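Local coordinates for protein adhesin YadA (Yersinia enterocolitica, PDB 1P9H) that binds collagen as the trimeric head of an outer-membrane adhesin and promotes attachment of the bacterium to host cells, at residues I55-I60 with A64-G69; S78-T81 with V86-G89. All coordinates share one frame; numbering follows the deposited sequence. Where two conformers were deposited one is given.

Overall arrangement
Both contacts lie inside the left-handed parallel beta-roll of the YadA head. Each joins a strand of the sheet that faces the trimer core to a strand of the outer sheet. Interaction 1 pairs 55-60 with 64-69 and interaction 2 pairs 78-81 with 86-89; their centres are about 9 Å apart. They meet in the outer sheet, where strands 65-66 and 79-80 are neighbours: the N of Ala80 lies 2.9 Å from the O of Glu65, a probable hydrogen bond. Both are buried at the middle and built from alanine and serine. Interaction 1 is the larger and runs out to the surface at Ile55 and Lys68. Interaction 2 is shorter and ends at the buried Gly89.

Interaction 1. Residues I55-I60 with A64-G69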
ATOM      1  N   ILE A  55     -10.848 -13.015 -20.306  0.50 15.99           N
ATOM      2  CA  ILE A  55      -9.936 -12.765 -21.409  0.50 17.37           C
ATOM      3  C   ILE A  55      -8.779 -11.947 -20.845  0.50 16.17           C
ATOM      4  O   ILE A  55      -9.000 -10.966 -20.134  0.50 18.25           O
ATOM      5  CB  ILE A  55     -10.623 -11.956 -22.529  0.50 19.95           C
ATOM      6  CG1 ILE A  55     -11.858 -12.708 -23.028  0.50 25.03           C
ATOM      7  CG2 ILE A  55      -9.646 -11.715 -23.674  0.50 22.38           C
ATOM      8  CD1 ILE A  55     -12.653 -11.960 -24.078  0.50 28.88           C
ATOM      9  N   HIS A  56      -7.552 -12.361 -21.146  1.00 16.26           N
ATOM     10  CA  HIS A  56      -6.359 -11.666 -20.667  1.00 12.95           C
ATOM     11  C   HIS A  56      -6.140 -11.806 -19.162  1.00 13.07           C
ATOM     12  O   HIS A  56      -5.261 -11.151 -18.605  1.00 12.80           O
ATOM     13  CB  HIS A  56      -6.431 -10.178 -21.028  1.00 15.28           C
ATOM     14  CG  HIS A  56      -6.500  -9.916 -22.500  1.00 17.24           C
ATOM     15  ND1 HIS A  56      -7.134  -8.812 -23.027  1.00 22.05           N
ATOM     16  CD2 HIS A  56      -6.002 -10.604 -23.554  1.00 20.46           C
ATOM     17  CE1 HIS A  56      -7.024  -8.830 -24.344  1.00 21.26           C
ATOM     18  NE2 HIS A  56      -6.342  -9.908 -24.689  1.00 22.26           N
ATOM     19  N   SER A  57      -6.925 -12.654 -18.501  1.00 11.66           N
ATOM     20  CA  SER A  57      -6.771 -12.828 -17.060  1.00 10.89           C
ATOM     21  C   SER A  57      -5.573 -13.712 -16.729  1.00 10.37           C
ATOM     22  O   SER A  57      -5.020 -14.385 -17.601  1.00 11.34           O
ATOM     23  CB  SER A  57      -8.044 -13.414 -16.433  1.00 11.69           C
ATOM     24  OG  SER A  57      -8.269 -14.754 -16.837  1.00 13.13           O
ATOM     25  N   ILE A  58      -5.176 -13.689 -15.460  1.00 10.04           N
ATOM     26  CA  ILE A  58      -4.039 -14.461 -14.976  1.00 10.14           C
ATOM     27  C   ILE A  58      -4.406 -15.116 -13.646  1.00 10.75           C
ATOM     28  O   ILE A  58      -4.818 -14.436 -12.707  1.00 10.93           O
ATOM     29  CB  ILE A  58      -2.814 -13.542 -14.749  1.00 10.51           C
ATOM     30  CG1 ILE A  58      -2.388 -12.899 -16.070  1.00  9.28           C
ATOM     31  CG2 ILE A  58      -1.659 -14.338 -14.137  1.00  9.20           C
ATOM     32  CD1 ILE A  58      -1.336 -11.819 -15.902  1.00 10.68           C
ATOM     33  N   ALA A  59      -4.267 -16.437 -13.575  1.00  9.84           N
ATOM     34  CA  ALA A  59      -4.563 -17.178 -12.352  1.00  9.61           C
ATOM     35  C   ALA A  59      -3.404 -18.130 -12.108  1.00 10.28           C
ATOM     36  O   ALA A  59      -3.134 -19.011 -12.927  1.00 10.79           O
ATOM     37  CB  ALA A  59      -5.868 -17.956 -12.497  1.00  9.82           C
ATOM     38  N   ILE A  60      -2.721 -17.944 -10.983  1.00  9.02           N
ATOM     39  CA  ILE A  60      -1.565 -18.759 -10.633  1.00  9.13           C
ATOM     40  C   ILE A  60      -1.662 -19.283  -9.203  1.00 10.32           C
ATOM     41  O   ILE A  60      -1.844 -18.507  -8.265  1.00  8.40           O
ATOM     42  CB  ILE A  60      -0.262 -17.932 -10.762  1.00  9.57           C
ATOM     43  CG1 ILE A  60      -0.128 -17.387 -12.188  1.00 10.50           C
ATOM     44  CG2 ILE A  60       0.950 -18.790 -10.389  1.00  9.99           C
ATOM     45  CD1 ILE A  60       1.062 -16.459 -12.370  1.00 11.45           C
ATOM     46  N   ALA A  64      -6.513 -21.122  -7.513  1.00 11.90           N
ATOM     47  CA  ALA A  64      -6.591 -19.680  -7.739  1.00 10.91           C
ATOM     48  C   ALA A  64      -7.578 -19.417  -8.876  1.00 12.64           C
ATOM     49  O   ALA A  64      -7.642 -20.190  -9.832  1.00 12.48           O
ATOM     50  CB  ALA A  64      -5.220 -19.128  -8.107  1.00 10.94           C
ATOM     51  N   GLU A  65      -8.357 -18.343  -8.777  1.00  9.82           N
ATOM     52  CA  GLU A  65      -9.300 -18.023  -9.843  1.00 10.30           C
ATOM     53  C   GLU A  65      -9.414 -16.536 -10.149  1.00 10.83           C
ATOM     54  O   GLU A  65      -9.614 -15.717  -9.251  1.00 10.74           O
ATOM     55  CB  GLU A  65     -10.711 -18.558  -9.538  1.00 11.54           C
ATOM     56  CG  GLU A  65     -11.699 -18.255 -10.679  1.00 14.36           C
ATOM     57  CD  GLU A  65     -13.113 -18.752 -10.428  1.00 16.59           C
ATOM     58  OE1 GLU A  65     -13.275 -19.908  -9.999  1.00 16.54           O
ATOM     59  OE2 GLU A  65     -14.064 -17.983 -10.684  1.00 19.92           O
ATOM     60  N   ALA A  66      -9.267 -16.207 -11.429  1.00 10.67           N
ATOM     61  CA  ALA A  66      -9.414 -14.842 -11.929  1.00 11.62           C
ATOM     62  C   ALA A  66     -10.665 -15.009 -12.786  1.00 12.44           C
ATOM     63  O   ALA A  66     -10.605 -15.569 -13.880  1.00 12.35           O
ATOM     64  CB  ALA A  66      -8.214 -14.451 -12.788  1.00 11.69           C
ATOM     65  N   ALA A  67     -11.794 -14.526 -12.277  1.00 11.99           N
ATOM     66  CA  ALA A  67     -13.087 -14.704 -12.935  1.00 13.20           C
ATOM     67  C   ALA A  67     -13.472 -13.843 -14.126  1.00 15.08           C
ATOM     68  O   ALA A  67     -14.210 -14.302 -15.001  1.00 15.80           O
ATOM     69  CB  ALA A  67     -14.192 -14.622 -11.883  1.00 14.90           C
ATOM     70  N   LYS A  68     -12.998 -12.607 -14.175  1.00 14.12           N
ATOM     71  CA  LYS A  68     -13.383 -11.737 -15.274  1.00 15.18           C
ATOM     72  C   LYS A  68     -12.231 -11.110 -16.040  1.00 16.20           C
ATOM     73  O   LYS A  68     -11.058 -11.351 -15.744  1.00 16.47           O
ATOM     74  CB  LYS A  68     -14.336 -10.654 -14.754  1.00 16.30           C
ATOM     75  CG  LYS A  68     -15.643 -11.224 -14.201  1.00 17.14           C
ATOM     76  CD  LYS A  68     -16.617 -10.139 -13.775  1.00 21.93           C
ATOM     77  CE  LYS A  68     -17.927 -10.753 -13.297  1.00 23.11           C
ATOM     78  NZ  LYS A  68     -18.927  -9.721 -12.905  1.00 26.88           N
ATOM     79  N   GLY A  69     -12.591 -10.312 -17.041  1.00 14.51           N
ATOM     80  CA  GLY A  69     -11.618  -9.655 -17.888  1.00 15.09           C
ATOM     81  C   GLY A  69     -10.400  -9.043 -17.226  1.00 16.30           C
ATOM     82  O   GLY A  69     -10.513  -8.208 -16.330  1.00 18.63           O
TER
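Ala66 presses its methyl against segment 55-60, and its CB lies 3.4 Å from the O of Ile58. The same CB is 3.8 Å from the CB of Ser57 and 4.2 Å from the CB of Ala59, so one methyl meets three residues in succession. Ala59 answers with its own methyl, which rests 3.9 Å from the O of Ala64. Near the turn, the CB of Ala64 packs 3.4 Å from the O of Ile60. No hydrogen bond crosses between the segments. Their end-to-end directions are 160° apart, so the chain runs nearly back on itself.

At the other end, the CB of Ser57 sits 3.7 Å from the O of Lys68. Its OG is flanked by its own N and C (chi1 68°) and hydrogen-bonds to the O of Gly54. The hydroxyl is thus satisfied within its own loop. The contact ends at the surface, where the O of Ile55 touches the CA of Gly69 at 3.7 Å.

The CB atoms of Ile58 and Ile60 point away from segment 64-69. Ile58 packs on Gly75 of the second subunit and Ile60 on Val22 of the third. Backbone hydrogen bonds tie Ile58 to Ala71 and Ala73, and Ala59 to Val22. Two strands of one coil, each bonded within its own sheet and facing the other through small side chains, are characteristic of the left-handed parallel beta-roll of the YadA head.

Interaction 2. Residues S78-T81 with V86-G89; sequences SIAT and VAIG
This is a face-to-face contact between two sheets inside the beta-roll of the YadA head. Strand 79-80 belongs to the outer sheet and strand 86-88 to the sheet that faces the trimer axis. Small groups meet between the sheets. The CA atoms of Ala80 and Ala87 are the nearest pair, 5.5 Å apart, and their CB atoms meet at 4.3 Å.

Ala87 has the largest share of the contact, followed by Ser78. Its methyl points toward segment 78-81 and stops 3.4 Å from the O of Ile79. It therefore packs against backbone as well as against the methyl of Ala80. The methyl of Ala87 also touches Ala94, on the next strand of the chain, and Thr101, on strand 100-102.

Ser78 completes the contact at the other end. Its CB lies 3.6 Å from the O of Gly89 and 4.1 Å from the O of Ala87. A chi1 of 62° turns the hydroxyl back over its own backbone, where OG hydrogen-bonds to the O of Gly75. Gly89 has phi 129° and psi 152°, angles at which a CB would run into the carbonyl O of Ile88.

The larger side chains leave the contact on the two faces turned away from it. Ile79 points away from segment 86-89 and is exposed. Val86 and Ile88 point into the trimer, where both pack on Tyr102 of the second subunit; Ile88 also meets Ile88 of the third.

No hydrogen bond joins the two segments. Backbone bonds instead link Ile79 to Ser92 and Ala94, and Ala80 to Glu65 and Ala67. Between these segments the contact is therefore van der Waals packing, of methyls on each other and of methyl and methylene groups on carbonyl oxygens, while backbone bonds join neighbouring strands of one sheet.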
ATOM      1  N   SER A  78      -6.698 -17.884  -3.936  1.00 11.06           N
ATOM      2  CA  SER A  78      -6.937 -16.470  -4.203  1.00 10.58           C
ATOM      3  C   SER A  78      -8.108 -16.326  -5.171  1.00 10.88           C
ATOM      4  O   SER A  78      -8.342 -17.197  -6.011  1.00 11.10           O
ATOM      5  CB  SER A  78      -5.680 -15.809  -4.782  1.00 10.47           C
ATOM      6  OG  SER A  78      -5.314 -16.393  -6.017  1.00 10.72           O
ATOM      7  N   ILE A  79      -8.841 -15.227  -5.049  1.00  9.77           N
ATOM      8  CA  ILE A  79     -10.007 -14.984  -5.891  1.00  9.59           C
ATOM      9  C   ILE A  79     -10.089 -13.536  -6.347  1.00 10.20           C
ATOM     10  O   ILE A  79     -10.073 -12.627  -5.525  1.00 11.47           O
ATOM     11  CB  ILE A  79     -11.319 -15.285  -5.124  1.00 10.97           C
ATOM     12  CG1 ILE A  79     -11.301 -16.716  -4.583  1.00 12.12           C
ATOM     13  CG2 ILE A  79     -12.512 -15.076  -6.046  1.00 12.53           C
ATOM     14  CD1 ILE A  79     -12.435 -17.024  -3.610  1.00 14.50           C
ATOM     15  N   ALA A  80     -10.168 -13.333  -7.657  1.00 11.26           N
ATOM     16  CA  ALA A  80     -10.317 -12.002  -8.241  1.00 11.28           C
ATOM     17  C   ALA A  80     -11.613 -12.140  -9.029  1.00 12.57           C
ATOM     18  O   ALA A  80     -11.618 -12.662 -10.144  1.00 12.76           O
ATOM     19  CB  ALA A  80      -9.151 -11.687  -9.170  1.00 13.35           C
ATOM     20  N   THR A  81     -12.702 -11.668  -8.426  0.50 13.54           N
ATOM     21  CA  THR A  81     -14.038 -11.759  -9.006  0.50 14.42           C
ATOM     22  C   THR A  81     -14.412 -10.622  -9.955  0.50 14.69           C
ATOM     23  O   THR A  81     -15.238 -10.803 -10.849  0.50 15.90           O
ATOM     24  CB  THR A  81     -15.104 -11.809  -7.885  0.50 15.95           C
ATOM     25  OG1 THR A  81     -14.713 -12.760  -6.888  0.50 18.69           O
ATOM     26  CG2 THR A  81     -16.454 -12.212  -8.447  0.50 19.15           C
ATOM     27  N   VAL A  86      -7.393  -7.320  -8.847  1.00  9.07           N
ATOM     28  CA  VAL A  86      -6.112  -7.956  -8.567  1.00  8.84           C
ATOM     29  C   VAL A  86      -6.087  -8.478  -7.136  1.00 10.43           C
ATOM     30  O   VAL A  86      -6.313  -7.724  -6.192  1.00  9.68           O
ATOM     31  CB  VAL A  86      -4.952  -6.951  -8.744  1.00  8.64           C
ATOM     32  CG1 VAL A  86      -3.619  -7.642  -8.492  1.00  9.10           C
ATOM     33  CG2 VAL A  86      -4.989  -6.350 -10.152  1.00 11.24           C
ATOM     34  N   ALA A  87      -5.812  -9.767  -6.982  1.00  8.92           N
ATOM     35  CA  ALA A  87      -5.754 -10.383  -5.658  1.00  9.39           C
ATOM     36  C   ALA A  87      -4.517 -11.259  -5.554  1.00 10.15           C
ATOM     37  O   ALA A  87      -4.375 -12.226  -6.298  1.00 10.93           O
ATOM     38  CB  ALA A  87      -7.004 -11.223  -5.417  1.00 11.33           C
ATOM     39  N   ILE A  88      -3.615 -10.917  -4.641  1.00  9.48           N
ATOM     40  CA  ILE A  88      -2.409 -11.713  -4.455  1.00  9.42           C
ATOM     41  C   ILE A  88      -2.224 -12.054  -2.987  1.00 10.98           C
ATOM     42  O   ILE A  88      -2.288 -11.184  -2.115  1.00 10.60           O
ATOM     43  CB  ILE A  88      -1.159 -10.988  -4.988  1.00  8.10           C
ATOM     44  CG1 ILE A  88      -1.288 -10.820  -6.506  1.00  8.66           C
ATOM     45  CG2 ILE A  88       0.103 -11.792  -4.639  1.00  9.79           C
ATOM     46  CD1 ILE A  88      -0.048 -10.264  -7.184  1.00 10.67           C
ATOM     47  N   GLY A  89      -2.002 -13.338  -2.735  1.00 10.65           N
ATOM     48  CA  GLY A  89      -1.827 -13.827  -1.383  1.00 10.03           C
ATOM     49  C   GLY A  89      -2.769 -14.995  -1.176  1.00 10.59           C
ATOM     50  O   GLY A  89      -3.818 -15.067  -1.824  1.00 10.30           O
TER